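Local atomic coordinates of O-methyltransferase (PDB entry 3MCZ), a protein that probably transfers a methyl group from S-adenosylmethionine to an oxygen of its substrate and assembles as a dimer. Residues Pro113-Glu116 against His117-Gln121. Numbering follows the deposited sequence.
Sequences PIVE and HQYLQ
Y119 lays its ring back over the preceding turn of helix 112-119, so that CA of E116 sits over one face, 3.7 Å from the ring centroid and 18° off its normal, a CH-pi contact. The ring gets there because Y119 CG stands between the backbone N and the carbonyl carbon (chi1 70°). At the ring's rim, Y119 CD2 meets V115 CG1 at 3.9 Å.

Two further pairs run side by side. E116 sends its CG to L120 CD1 (3.7 Å), and I114 CG2 lies against the amide of Q118, 3.8 Å from Q118 OE1.

Underneath is ordinary i to i+4 helix bonding, from H117 N to P113 O through L120 N to E116 O; the Y119 N to V115 O bond is 2.8 Å. Q121 folds back along the chain and its NE2 gives a hydrogen bond to H117 O, in the carbonyl plane, at 2.7 Å.

The polar ends lead to other partners. Q118 OE1 accepts from S32 OG of the second subunit, which I114 and V115 also pack against. R151 of helix 150-172 takes both E116 OE2, in a salt bridge, and more weakly the Y119 hydroxyl, which probably helps hold carboxylate and ring in place together.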
loop_
_atom_site.group_PDB
_atom_site.type_symbol
_atom_site.label_atom_id
_atom_site.label_comp_id
_atom_site.label_asym_id
_atom_site.label_seq_id
_atom_site.Cartn_x
_atom_site.Cartn_y
_atom_site.Cartn_z
ATOM N N PRO A 113 15.606 6.626 -6.534
ATOM C CA PRO A 113 15.702 7.238 -5.203
ATOM C C PRO A 113 14.354 7.458 -4.505
ATOM O O PRO A 113 14.264 7.300 -3.289
ATOM C CB PRO A 113 16.435 8.554 -5.482
ATOM C CG PRO A 113 17.342 8.185 -6.692
ATOM C CD PRO A 113 16.485 7.278 -7.522
ATOM N N ILE A 114 13.333 7.846 -5.271
ATOM C CA ILE A 114 11.995 8.052 -4.750
ATOM C C ILE A 114 11.460 6.718 -4.227
ATOM O O ILE A 114 10.972 6.638 -3.089
ATOM C CB ILE A 114 11.028 8.608 -5.865
ATOM C CG1 ILE A 114 11.468 10.010 -6.338
ATOM C CG2 ILE A 114 9.529 8.621 -5.382
ATOM C CD1 ILE A 114 10.709 10.527 -7.585
ATOM N N VAL A 115 11.545 5.666 -5.056
ATOM C CA VAL A 115 11.059 4.342 -4.664
ATOM C C VAL A 115 11.782 3.824 -3.413
ATOM O O VAL A 115 11.145 3.345 -2.469
ATOM C CB VAL A 115 11.136 3.327 -5.837
ATOM C CG1 VAL A 115 10.794 1.937 -5.354
ATOM C CG2 VAL A 115 10.203 3.780 -6.938
ATOM N N GLU A 116 13.092 4.031 -3.374
ATOM C CA GLU A 116 13.923 3.575 -2.261
ATOM C C GLU A 116 13.590 4.317 -0.974
ATOM O O GLU A 116 13.509 3.711 0.103
ATOM C CB GLU A 116 15.386 3.801 -2.581
ATOM C CG GLU A 116 16.301 3.414 -1.439
ATOM C CD GLU A 116 17.761 3.488 -1.828
ATOM O OE1 GLU A 116 18.108 4.235 -2.761
ATOM O OE2 GLU A 116 18.550 2.766 -1.210
ATOM N N HIS A 117 13.369 5.620 -1.093
ATOM C CA HIS A 117 12.995 6.420 0.055
ATOM C C HIS A 117 11.667 5.869 0.613
ATOM O O HIS A 117 11.486 5.731 1.825
ATOM C CB HIS A 117 12.806 7.895 -0.320
ATOM C CG HIS A 117 12.187 8.688 0.785
ATOM N ND1 HIS A 117 12.780 8.796 2.027
ATOM C CD2 HIS A 117 11.012 9.365 0.862
ATOM C CE1 HIS A 117 11.997 9.511 2.820
ATOM N NE2 HIS A 117 10.926 9.883 2.133
ATOM N N GLN A 118 10.736 5.584 -0.288
ATOM C CA GLN A 118 9.431 5.050 0.111
ATOM C C GLN A 118 9.541 3.647 0.736
ATOM O O GLN A 118 8.988 3.402 1.796
ATOM C CB GLN A 118 8.469 5.074 -1.054
ATOM C CG GLN A 118 8.051 6.495 -1.488
ATOM C CD GLN A 118 7.403 6.531 -2.856
ATOM O OE1 GLN A 118 7.750 5.740 -3.744
ATOM N NE2 GLN A 118 6.503 7.493 -3.061
ATOM N N TYR A 119 10.244 2.717 0.118
ATOM C CA TYR A 119 10.315 1.401 0.753
ATOM C C TYR A 119 11.093 1.363 2.036
ATOM O O TYR A 119 10.835 0.531 2.886
ATOM C CB TYR A 119 10.701 0.285 -0.196
ATOM C CG TYR A 119 12.071 0.194 -0.747
ATOM C CD1 TYR A 119 13.168 -0.064 0.058
ATOM C CD2 TYR A 119 12.259 0.213 -2.137
ATOM C CE1 TYR A 119 14.417 -0.215 -0.499
ATOM C CE2 TYR A 119 13.513 0.062 -2.703
ATOM C CZ TYR A 119 14.587 -0.143 -1.880
ATOM O OH TYR A 119 15.846 -0.289 -2.443
ATOM N N LEU A 120 11.999 2.314 2.223
ATOM C CA LEU A 120 12.708 2.405 3.507
ATOM C C LEU A 120 11.818 2.837 4.700
ATOM O O LEU A 120 12.269 2.753 5.862
ATOM C CB LEU A 120 13.923 3.349 3.366
ATOM C CG LEU A 120 15.059 2.753 2.505
ATOM C CD1 LEU A 120 16.196 3.776 2.271
ATOM C CD2 LEU A 120 15.578 1.445 3.176
ATOM N N GLN A 121 10.586 3.306 4.448
ATOM C CA GLN A 121 9.678 3.639 5.567
ATOM C C GLN A 121 8.680 2.516 5.895
ATOM O O GLN A 121 7.816 2.686 6.763
ATOM C CB GLN A 121 8.900 4.952 5.312
ATOM C CG GLN A 121 9.695 6.061 4.627
ATOM C CD GLN A 121 11.071 6.289 5.245
ATOM O OE1 GLN A 121 11.223 6.277 6.468
ATOM N NE2 GLN A 121 12.082 6.505 4.392
#